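Local coordinates for mandelate racemase/muconate lactonizing protein (Alicyclobacillus acidocaldarius LAA1, PDB 3QLD) that is of unknown function but belongs to the enolase superfamily, combining an N-terminal capping domain with a C-terminal barrel domain, at residues W45-Y56 with M299-H308; V89-L98 with V108-Y119. All blocks are in the same frame, centred on the assembly; numbering follows the deposited sequence. Where two conformers were deposited one is given.

Contact 1 (W45-Y56 with M299-H308); sequences WSECVALAEPTY and MYETGVGRVH
Glu47 reaches the start of helix 303-308 because its CG stands anti to the backbone N (chi1 176°) and the chain beyond it stays extended, laying the carboxylate against Thr302 and Gly305. Thr302 holds OG1 between its own backbone N and carbonyl carbon, where the hydroxyl serves two purposes: it donates to Glu47 OE1 at 2.6 Å and, as the N-cap, accepts from Val304 N. The carboxylate is gripped by three donors. Thr302 N meets the syn lone pair of Glu47 OE2 at 3.1 Å, while OE1 takes the hydroxyl from well above the carboxylate plane (52°) and Gly305 N (3.1 Å from OE1) on the anti side, tilted toward the opposite face. Next to this grip, Val304 CG1 presses on Ser46 CA at 3.4 Å, and the edge of the His308 imidazole brings CE1 to 3.1 Å from Trp45 O. One water joins Glu47 N (2.9 Å) to His308 ND1 (2.8 Å); NE2 is hydrogen-bonded to Asp117. Strand 45-48 and the helix run nearly at right angles to each other. Farther along, the bent side chain of selenomethionine Met299, modelled in two conformers, crosses Val49 at about a right angle and in one of them brings CE against Val49 CG2 and Leu51 CG. In that conformer its selenium lies obliquely beside the Tyr56 ring, a Met-aromatic contact. The Tyr56 hydroxyl bonds Asp246 and, weakly, Lys270, both just past barrel strands. The segment after strand 43-48 is thus a capping-domain loop that meets the barrel at the C-terminal ends of its strands, as in other enolase-superfamily proteins. With its oxygens engaged by peptide N-H groups and the cap hydroxyl, the buried Glu47 carboxylate is probably stabilised in its anionic form by the positive end of the helix dipole.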
loop_
_atom_site.group_PDB
_atom_site.type_symbol
_atom_site.label_atom_id
_atom_site.label_comp_id
_atom_site.label_asym_id
_atom_site.label_seq_id
_atom_site.Cartn_x
_atom_site.Cartn_y
_atom_site.Cartn_z
ATOM N N TRP A 45 7.847 -12.174 -21.408
ATOM C CA TRP A 45 8.644 -11.610 -20.295
ATOM C C TRP A 45 8.096 -10.271 -19.797
ATOM O O TRP A 45 7.463 -9.524 -20.576
ATOM C CB TRP A 45 10.090 -11.339 -20.735
ATOM C CG TRP A 45 10.834 -12.617 -21.078
ATOM C CD1 TRP A 45 10.580 -13.460 -22.127
ATOM C CD2 TRP A 45 11.937 -13.175 -20.365
ATOM N NE1 TRP A 45 11.455 -14.525 -22.097
ATOM C CE2 TRP A 45 12.301 -14.379 -21.029
ATOM C CE3 TRP A 45 12.644 -12.793 -19.203
ATOM C CZ2 TRP A 45 13.369 -15.183 -20.604
ATOM C CZ3 TRP A 45 13.715 -13.595 -18.787
ATOM C CH2 TRP A 45 14.071 -14.774 -19.488
ATOM N N SER A 46 8.406 -9.931 -18.542
ATOM C CA SER A 46 8.112 -8.590 -17.994
ATOM C C SER A 46 9.016 -8.350 -16.833
ATOM O O SER A 46 9.704 -9.277 -16.392
ATOM C CB SER A 46 6.696 -8.522 -17.465
ATOM O OG SER A 46 6.570 -9.387 -16.357
ATOM N N GLU A 47 9.002 -7.105 -16.328
ATOM C CA GLU A 47 9.894 -6.777 -15.207
ATOM C C GLU A 47 9.045 -6.276 -14.083
ATOM O O GLU A 47 8.159 -5.440 -14.314
ATOM C CB GLU A 47 10.911 -5.704 -15.573
ATOM C CG GLU A 47 11.790 -5.278 -14.413
ATOM C CD GLU A 47 12.934 -4.369 -14.877
ATOM O OE1 GLU A 47 13.198 -4.320 -16.088
ATOM O OE2 GLU A 47 13.582 -3.692 -14.060
ATOM N N CYS A 48 9.232 -6.826 -12.881
ATOM C CA CYS A 48 8.601 -6.176 -11.683
ATOM C C CYS A 48 9.475 -4.965 -11.259
ATOM O O CYS A 48 10.656 -5.159 -11.006
ATOM C CB CYS A 48 8.440 -7.231 -10.577
ATOM S SG CYS A 48 7.701 -6.442 -9.079
ATOM N N VAL A 49 8.935 -3.731 -11.279
ATOM C CA VAL A 49 9.756 -2.565 -11.111
ATOM C C VAL A 49 9.970 -2.155 -9.657
ATOM O O VAL A 49 10.549 -1.088 -9.396
ATOM C CB VAL A 49 9.160 -1.294 -11.864
ATOM C CG1 VAL A 49 9.154 -1.521 -13.425
ATOM C CG2 VAL A 49 7.785 -0.969 -11.408
ATOM N N ALA A 50 9.464 -2.951 -8.725
ATOM C CA ALA A 50 9.729 -2.659 -7.284
ATOM C C ALA A 50 11.229 -2.438 -7.007
ATOM O O ALA A 50 12.079 -3.289 -7.403
ATOM C CB ALA A 50 9.173 -3.793 -6.379
ATOM N N LEU A 51 11.597 -1.368 -6.313
ATOM C CA LEU A 51 12.979 -1.094 -5.966
ATOM C C LEU A 51 13.472 -1.891 -4.727
ATOM O O LEU A 51 12.679 -2.509 -4.002
ATOM C CB LEU A 51 13.119 0.397 -5.647
ATOM C CG LEU A 51 12.588 1.239 -6.804
ATOM C CD1 LEU A 51 12.667 2.695 -6.438
ATOM C CD2 LEU A 51 13.407 0.885 -8.102
ATOM N N ALA A 52 14.768 -1.859 -4.468
ATOM C CA ALA A 52 15.293 -2.716 -3.383
ATOM C C ALA A 52 14.740 -2.244 -2.019
ATOM O O ALA A 52 14.475 -3.060 -1.143
ATOM C CB ALA A 52 16.837 -2.644 -3.332
ATOM N N GLU A 53 14.576 -0.952 -1.845
ATOM C CA GLU A 53 14.013 -0.453 -0.532
ATOM C C GLU A 53 12.636 0.178 -0.776
ATOM O O GLU A 53 12.421 0.739 -1.831
ATOM C CB GLU A 53 14.955 0.598 0.096
ATOM C CG GLU A 53 16.311 0.046 0.559
ATOM C CD GLU A 53 16.164 -0.995 1.651
ATOM O OE1 GLU A 53 15.218 -0.898 2.477
ATOM O OE2 GLU A 53 16.981 -1.919 1.663
ATOM N N PRO A 54 11.686 0.073 0.205
ATOM C CA PRO A 54 10.380 0.665 0.139
ATOM C C PRO A 54 10.374 2.152 0.424
ATOM O O PRO A 54 9.618 2.613 1.266
ATOM C CB PRO A 54 9.564 -0.145 1.176
ATOM C CG PRO A 54 10.579 -0.294 2.323
ATOM C CD PRO A 54 11.936 -0.550 1.524
ATOM N N THR A 55 11.196 2.880 -0.321
ATOM C CA THR A 55 11.387 4.337 -0.102
ATOM C C THR A 55 10.719 5.190 -1.175
ATOM O O THR A 55 10.492 6.396 -0.993
ATOM C CB THR A 55 12.846 4.727 -0.076
ATOM O OG1 THR A 55 13.457 4.309 -1.284
ATOM C CG2 THR A 55 13.586 4.153 1.156
ATOM N N TYR A 56 10.361 4.589 -2.289
ATOM C CA TYR A 56 9.524 5.282 -3.271
ATOM C C TYR A 56 8.059 4.862 -3.230
ATOM O O TYR A 56 7.156 5.709 -3.151
ATOM C CB TYR A 56 10.165 5.073 -4.643
ATOM C CG TYR A 56 9.290 5.281 -5.873
ATOM C CD1 TYR A 56 8.845 6.561 -6.278
ATOM C CD2 TYR A 56 8.959 4.220 -6.673
ATOM C CE1 TYR A 56 8.056 6.753 -7.443
ATOM C CE2 TYR A 56 8.139 4.402 -7.836
ATOM C CZ TYR A 56 7.717 5.678 -8.217
ATOM O OH TYR A 56 6.966 5.816 -9.389
HETATM N N MSE A 299 12.297 3.800 -13.714
HETATM C CA MSE A 299 12.601 3.110 -12.460
HETATM C C MSE A 299 13.983 2.428 -12.530
HETATM O O MSE A 299 14.206 1.426 -11.850
HETATM C CB MSE A 299 11.563 2.022 -12.220
HETATM C CG MSE A 299 10.101 2.477 -12.233
HETATM SE SE MSE A 299 9.659 3.132 -10.464
HETATM C CE MSE A 299 9.759 1.502 -9.393
ATOM N N TYR A 300 14.898 2.935 -13.354
ATOM C CA TYR A 300 16.235 2.314 -13.545
ATOM C C TYR A 300 16.070 0.866 -14.078
ATOM O O TYR A 300 16.840 -0.078 -13.780
ATOM C CB TYR A 300 17.098 2.446 -12.270
ATOM C CG TYR A 300 17.663 3.858 -12.082
ATOM C CD1 TYR A 300 19.040 4.098 -12.174
ATOM C CD2 TYR A 300 16.811 4.968 -11.858
ATOM C CE1 TYR A 300 19.569 5.399 -12.014
ATOM C CE2 TYR A 300 17.325 6.279 -11.706
ATOM C CZ TYR A 300 18.709 6.480 -11.787
ATOM O OH TYR A 300 19.226 7.738 -11.609
ATOM N N GLU A 301 15.060 0.740 -14.934
ATOM C CA GLU A 301 14.582 -0.566 -15.433
ATOM C C GLU A 301 15.704 -1.335 -16.149
ATOM O O GLU A 301 16.507 -0.730 -16.832
ATOM C CB GLU A 301 13.443 -0.427 -16.468
ATOM C CG GLU A 301 12.074 0.039 -15.987
ATOM C CD GLU A 301 11.993 1.536 -15.658
ATOM O OE1 GLU A 301 12.987 2.293 -15.775
ATOM O OE2 GLU A 301 10.891 1.949 -15.227
ATOM N N THR A 302 15.735 -2.664 -16.017
ATOM C CA THR A 302 16.440 -3.450 -17.053
ATOM C C THR A 302 15.796 -3.293 -18.432
ATOM O O THR A 302 14.738 -2.628 -18.654
ATOM C CB THR A 302 16.470 -4.964 -16.794
ATOM O OG1 THR A 302 15.232 -5.498 -17.273
ATOM C CG2 THR A 302 16.680 -5.328 -15.250
ATOM N N GLY A 303 16.428 -3.928 -19.392
ATOM C CA GLY A 303 15.942 -3.804 -20.790
ATOM C C GLY A 303 14.516 -4.179 -21.002
ATOM O O GLY A 303 13.838 -3.584 -21.837
ATOM N N VAL A 304 14.032 -5.157 -20.240
ATOM C CA VAL A 304 12.653 -5.633 -20.355
ATOM C C VAL A 304 11.623 -4.574 -19.974
ATOM O O VAL A 304 10.740 -4.237 -20.762
ATOM C CB VAL A 304 12.463 -7.002 -19.580
ATOM C CG1 VAL A 304 10.972 -7.422 -19.529
ATOM C CG2 VAL A 304 13.303 -8.101 -20.337
ATOM N N GLY A 305 11.667 -4.130 -18.731
ATOM C CA GLY A 305 10.931 -2.941 -18.286
ATOM C C GLY A 305 11.101 -1.671 -19.133
ATOM O O GLY A 305 10.139 -0.936 -19.349
ATOM N N ARG A 306 12.305 -1.434 -19.646
ATOM C CA ARG A 306 12.541 -0.222 -20.444
ATOM C C ARG A 306 11.797 -0.329 -21.792
ATOM O O ARG A 306 11.159 0.628 -22.243
ATOM C CB ARG A 306 14.030 -0.021 -20.668
ATOM C CG ARG A 306 14.393 1.219 -21.503
ATOM C CD ARG A 306 15.884 1.514 -21.418
ATOM N NE ARG A 306 16.313 1.317 -20.052
ATOM C CZ ARG A 306 16.347 2.274 -19.149
ATOM N NH1 ARG A 306 16.035 3.532 -19.481
ATOM N NH2 ARG A 306 16.661 1.962 -17.903
ATOM N N VAL A 307 11.889 -1.490 -22.416
ATOM C CA VAL A 307 11.123 -1.798 -23.656
ATOM C C VAL A 307 9.620 -1.617 -23.481
ATOM O O VAL A 307 8.988 -0.862 -24.238
ATOM C CB VAL A 307 11.451 -3.212 -24.222
ATOM C CG1 VAL A 307 10.353 -3.657 -25.228
ATOM C CG2 VAL A 307 12.785 -3.130 -24.882
ATOM N N HIS A 308 9.056 -2.212 -22.432
ATOM C CA HIS A 308 7.618 -2.049 -22.109
ATOM C C HIS A 308 7.186 -0.615 -21.810
ATOM O O HIS A 308 6.060 -0.229 -22.137
ATOM C CB HIS A 308 7.215 -2.985 -20.940
ATOM C CG HIS A 308 7.049 -4.420 -21.353
ATOM N ND1 HIS A 308 6.770 -5.430 -20.454
ATOM C CD2 HIS A 308 7.136 -5.017 -22.574
ATOM C CE1 HIS A 308 6.669 -6.585 -21.103
ATOM N NE2 HIS A 308 6.875 -6.357 -22.397
HETATM O O HOH W 1 7.643 -5.071 -17.808
#

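Contact 2 (V89-L98 with V108-Y119); sequences VDPRTVCEAL and VAAIEMAVWDWY
Pro91 fits against two aromatic faces of the helix at once. Its CB sits almost squarely over the five-membered ring of Trp116, 3.5 Å from the centroid, while its CD rests over the Tyr119 ring, 3.9 Å from that centroid; both are CH-pi contacts. Arg92, extended from CG to NE, turns a guanidinium face to Trp116 CH2, with the two planes 80° apart. Val89 crosses Trp118 at about a right angle, CB 3.8 Å from CZ3, and its buried carbonyl oxygen, lying in plane at the edge of the same indole, has no polar partner in the model. Asp90 OD1 accepts from Arg92 N in an Asx turn near the start of the segment, whose residues 94-97 have helical backbone angles; this loop of the capping domain lies along helix 105-123. One turn before Trp116, Glu112 gives its aliphatic part to the contact: CG, anti to the backbone N, lies 3.7 Å from Val94 CG1 and 3.6 Å from Cys95 SG. Its carboxylate accepts from Phe277 N and Gly278 N of the barrel domain. Val94 CG2 turns instead to Val115 CG2, and Leu98 and Val108 lie alongside each other, pointing opposite ways, with Leu98 CD1 3.9 Å from Val108 CG2.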
loop_
_atom_site.group_PDB
_atom_site.type_symbol
_atom_site.label_atom_id
_atom_site.label_comp_id
_atom_site.label_asym_id
_atom_site.label_seq_id
_atom_site.Cartn_x
_atom_site.Cartn_y
_atom_site.Cartn_z
ATOM N N VAL A 89 -6.606 -17.090 -24.214
ATOM C CA VAL A 89 -6.269 -16.266 -23.061
ATOM C C VAL A 89 -6.246 -14.812 -23.529
ATOM O O VAL A 89 -5.409 -14.430 -24.339
ATOM C CB VAL A 89 -4.944 -16.688 -22.402
ATOM C CG1 VAL A 89 -4.680 -15.841 -21.197
ATOM C CG2 VAL A 89 -4.995 -18.163 -22.002
ATOM N N ASP A 90 -7.201 -14.026 -23.033
ATOM C CA ASP A 90 -7.339 -12.611 -23.365
ATOM C C ASP A 90 -6.531 -11.784 -22.310
ATOM O O ASP A 90 -6.899 -11.783 -21.127
ATOM C CB ASP A 90 -8.830 -12.231 -23.344
ATOM C CG ASP A 90 -9.085 -10.772 -23.742
ATOM O OD1 ASP A 90 -8.115 -10.023 -24.023
ATOM O OD2 ASP A 90 -10.284 -10.371 -23.800
ATOM N N PRO A 91 -5.423 -11.124 -22.719
ATOM C CA PRO A 91 -4.648 -10.358 -21.713
ATOM C C PRO A 91 -5.474 -9.268 -21.076
ATOM O O PRO A 91 -5.110 -8.754 -20.029
ATOM C CB PRO A 91 -3.508 -9.715 -22.506
ATOM C CG PRO A 91 -3.801 -9.989 -23.958
ATOM C CD PRO A 91 -4.845 -11.034 -24.069
ATOM N N ARG A 92 -6.574 -8.897 -21.726
ATOM C CA ARG A 92 -7.449 -7.822 -21.222
ATOM C C ARG A 92 -8.113 -8.153 -19.900
ATOM O O ARG A 92 -8.490 -7.252 -19.142
ATOM C CB ARG A 92 -8.505 -7.413 -22.285
ATOM C CG ARG A 92 -7.898 -6.534 -23.400
ATOM C CD ARG A 92 -8.878 -6.287 -24.549
ATOM N NE ARG A 92 -8.270 -5.701 -25.757
ATOM C CZ ARG A 92 -7.867 -4.424 -25.901
ATOM N NH1 ARG A 92 -7.954 -3.543 -24.888
ATOM N NH2 ARG A 92 -7.348 -4.028 -27.070
ATOM N N THR A 93 -8.247 -9.434 -19.609
ATOM C CA THR A 93 -9.006 -9.866 -18.494
ATOM C C THR A 93 -8.183 -10.524 -17.392
ATOM O O THR A 93 -8.734 -10.991 -16.397
ATOM C CB THR A 93 -10.097 -10.808 -18.945
ATOM O OG1 THR A 93 -9.530 -12.048 -19.344
ATOM C CG2 THR A 93 -10.880 -10.193 -20.150
ATOM N N VAL A 94 -6.882 -10.598 -17.578
ATOM C CA VAL A 94 -6.047 -11.368 -16.655
ATOM C C VAL A 94 -6.116 -10.781 -15.225
ATOM O O VAL A 94 -6.054 -11.546 -14.251
ATOM C CB VAL A 94 -4.598 -11.641 -17.220
ATOM C CG1 VAL A 94 -3.898 -10.382 -17.452
ATOM C CG2 VAL A 94 -3.813 -12.504 -16.276
ATOM N N CYS A 95 -6.306 -9.469 -15.066
ATOM C CA CYS A 95 -6.407 -8.911 -13.702
ATOM C C CYS A 95 -7.578 -9.448 -12.864
ATOM O O CYS A 95 -7.583 -9.333 -11.607
ATOM C CB CYS A 95 -6.338 -7.391 -13.677
ATOM S SG CYS A 95 -4.706 -6.796 -14.163
ATOM N N GLU A 96 -8.525 -10.110 -13.525
ATOM C CA GLU A 96 -9.595 -10.729 -12.803
ATOM C C GLU A 96 -9.099 -11.947 -12.003
ATOM O O GLU A 96 -9.685 -12.282 -10.950
ATOM C CB GLU A 96 -10.797 -11.019 -13.729
ATOM C CG GLU A 96 -11.177 -12.491 -13.951
ATOM C CD GLU A 96 -11.891 -12.701 -15.311
ATOM O OE1 GLU A 96 -12.112 -13.881 -15.701
ATOM O OE2 GLU A 96 -12.223 -11.675 -15.978
ATOM N N ALA A 97 -7.998 -12.570 -12.416
ATOM C CA ALA A 97 -7.424 -13.662 -11.586
ATOM C C ALA A 97 -6.989 -13.115 -10.221
ATOM O O ALA A 97 -6.867 -13.869 -9.246
ATOM C CB ALA A 97 -6.226 -14.257 -12.241
ATOM N N LEU A 98 -6.699 -11.818 -10.200
ATOM C CA LEU A 98 -6.063 -11.183 -9.026
ATOM C C LEU A 98 -6.992 -10.160 -8.382
ATOM O O LEU A 98 -6.538 -9.341 -7.550
ATOM C CB LEU A 98 -4.758 -10.517 -9.435
ATOM C CG LEU A 98 -3.761 -11.422 -10.182
ATOM C CD1 LEU A 98 -2.498 -10.601 -10.631
ATOM C CD2 LEU A 98 -3.360 -12.627 -9.350
ATOM N N VAL A 108 1.354 -7.253 -9.316
ATOM C CA VAL A 108 0.222 -7.546 -10.176
ATOM C C VAL A 108 0.590 -7.219 -11.625
ATOM O O VAL A 108 0.323 -8.017 -12.549
ATOM C CB VAL A 108 -1.051 -6.755 -9.711
ATOM C CG1 VAL A 108 -2.102 -6.715 -10.820
ATOM C CG2 VAL A 108 -1.694 -7.451 -8.474
ATOM N N ALA A 109 1.191 -6.059 -11.815
ATOM C CA ALA A 109 1.568 -5.575 -13.144
ATOM C C ALA A 109 2.545 -6.541 -13.822
ATOM O O ALA A 109 2.547 -6.692 -15.083
ATOM C CB ALA A 109 2.262 -4.269 -12.994
ATOM N N ALA A 110 3.445 -7.152 -13.033
ATOM C CA ALA A 110 4.394 -8.061 -13.675
ATOM C C ALA A 110 3.669 -9.270 -14.324
ATOM O O ALA A 110 4.004 -9.700 -15.438
ATOM C CB ALA A 110 5.536 -8.466 -12.723
ATOM N N ILE A 111 2.673 -9.797 -13.633
ATOM C CA ILE A 111 1.846 -10.840 -14.197
ATOM C C ILE A 111 1.158 -10.348 -15.469
ATOM O O ILE A 111 1.367 -10.908 -16.587
ATOM C CB ILE A 111 0.813 -11.302 -13.167
ATOM C CG1 ILE A 111 1.555 -11.854 -11.950
ATOM C CG2 ILE A 111 -0.162 -12.344 -13.783
ATOM C CD1 ILE A 111 2.355 -13.124 -12.283
ATOM N N GLU A 112 0.368 -9.283 -15.310
ATOM C CA GLU A 112 -0.443 -8.751 -16.406
ATOM C C GLU A 112 0.409 -8.424 -17.656
ATOM O O GLU A 112 0.018 -8.762 -18.792
ATOM C CB GLU A 112 -1.189 -7.527 -15.920
ATOM C CG GLU A 112 -2.325 -7.080 -16.893
ATOM C CD GLU A 112 -1.902 -5.862 -17.692
ATOM O OE1 GLU A 112 -0.688 -5.451 -17.750
ATOM O OE2 GLU A 112 -2.811 -5.209 -18.228
HETATM N N MSE A 113 1.554 -7.790 -17.462
HETATM C CA MSE A 113 2.386 -7.351 -18.580
HETATM C C MSE A 113 3.091 -8.532 -19.299
HETATM O O MSE A 113 3.248 -8.487 -20.546
HETATM C CB MSE A 113 3.385 -6.297 -18.152
HETATM C CG MSE A 113 2.645 -4.953 -17.818
HETATM SE SE MSE A 113 3.719 -3.685 -16.800
HETATM C CE MSE A 113 4.886 -2.851 -18.049
ATOM N N ALA A 114 3.456 -9.574 -18.535
ATOM C CA ALA A 114 4.069 -10.779 -19.150
ATOM C C ALA A 114 2.983 -11.458 -20.006
ATOM O O ALA A 114 3.284 -11.996 -21.100
ATOM C CB ALA A 114 4.594 -11.694 -18.067
ATOM N N VAL A 115 1.715 -11.440 -19.560
ATOM C CA VAL A 115 0.650 -12.057 -20.358
ATOM C C VAL A 115 0.391 -11.282 -21.697
ATOM O O VAL A 115 0.242 -11.896 -22.781
ATOM C CB VAL A 115 -0.621 -12.220 -19.559
ATOM C CG1 VAL A 115 -1.759 -12.778 -20.413
ATOM C CG2 VAL A 115 -0.356 -13.163 -18.410
ATOM N N TRP A 116 0.351 -9.956 -21.619
ATOM C CA TRP A 116 0.320 -9.104 -22.822
ATOM C C TRP A 116 1.480 -9.419 -23.770
ATOM O O TRP A 116 1.320 -9.433 -25.018
ATOM C CB TRP A 116 0.365 -7.621 -22.433
ATOM C CG TRP A 116 -0.981 -7.027 -22.155
ATOM C CD1 TRP A 116 -1.564 -6.828 -20.938
ATOM C CD2 TRP A 116 -1.905 -6.507 -23.124
ATOM N NE1 TRP A 116 -2.806 -6.249 -21.087
ATOM C CE2 TRP A 116 -3.024 -6.018 -22.419
ATOM C CE3 TRP A 116 -1.874 -6.383 -24.526
ATOM C CZ2 TRP A 116 -4.122 -5.442 -23.061
ATOM C CZ3 TRP A 116 -3.002 -5.819 -25.178
ATOM C CH2 TRP A 116 -4.096 -5.358 -24.434
ATOM N N ASP A 117 2.649 -9.648 -23.185
ATOM C CA ASP A 117 3.862 -9.823 -23.929
ATOM C C ASP A 117 3.797 -11.187 -24.605
ATOM O O ASP A 117 4.154 -11.314 -25.781
ATOM C CB ASP A 117 5.085 -9.700 -22.990
ATOM C CG ASP A 117 6.404 -9.718 -23.728
ATOM O OD1 ASP A 117 6.863 -8.633 -24.181
ATOM O OD2 ASP A 117 6.980 -10.854 -23.841
ATOM N N TRP A 118 3.376 -12.205 -23.854
ATOM C CA TRP A 118 3.229 -13.563 -24.391
ATOM C C TRP A 118 2.216 -13.516 -25.520
ATOM O O TRP A 118 2.478 -14.073 -26.593
ATOM C CB TRP A 118 2.748 -14.543 -23.318
ATOM C CG TRP A 118 2.092 -15.760 -23.913
ATOM C CD1 TRP A 118 2.747 -16.872 -24.422
ATOM C CD2 TRP A 118 0.694 -15.982 -24.120
ATOM N NE1 TRP A 118 1.835 -17.775 -24.876
ATOM C CE2 TRP A 118 0.568 -17.257 -24.730
ATOM C CE3 TRP A 118 -0.480 -15.241 -23.830
ATOM C CZ2 TRP A 118 -0.677 -17.809 -25.062
ATOM C CZ3 TRP A 118 -1.718 -15.796 -24.136
ATOM C CH2 TRP A 118 -1.806 -17.061 -24.783
ATOM N N TYR A 119 1.111 -12.789 -25.321
ATOM C CA TYR A 119 0.033 -12.747 -26.290
ATOM C C TYR A 119 0.476 -12.140 -27.629
ATOM O O TYR A 119 0.102 -12.665 -28.696
ATOM C CB TYR A 119 -1.207 -12.007 -25.723
ATOM C CG TYR A 119 -2.360 -11.903 -26.693
ATOM C CD1 TYR A 119 -2.405 -10.864 -27.629
ATOM C CD2 TYR A 119 -3.362 -12.854 -26.715
ATOM C CE1 TYR A 119 -3.465 -10.773 -28.566
ATOM C CE2 TYR A 119 -4.441 -12.778 -27.638
ATOM C CZ TYR A 119 -4.470 -11.723 -28.549
ATOM O OH TYR A 119 -5.503 -11.630 -29.453
#

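How the contacts relate
From the N terminus, the chain passes strand 43-48 and the loop to Tyr56, then helix 61-80, before segment 89-98 is covered by helix 105-123. Contact 2 closes this short loop, with nine residues between its segments, entirely within the capping domain. Contact 1 closes only after the chain has run through most of the barrel, when segment 299-308 returns to 45-56, so contact 2 is nested inside its long loop. Their centres are about 17 Å apart, yet helix 105-123 links them: Ser46 OG probably hydrogen-bonds Ala110 O, and His308 packs its CB against Met113. The helix therefore carries the 89-98 loop while also touching the capping-domain strand and barrel helix of contact 1.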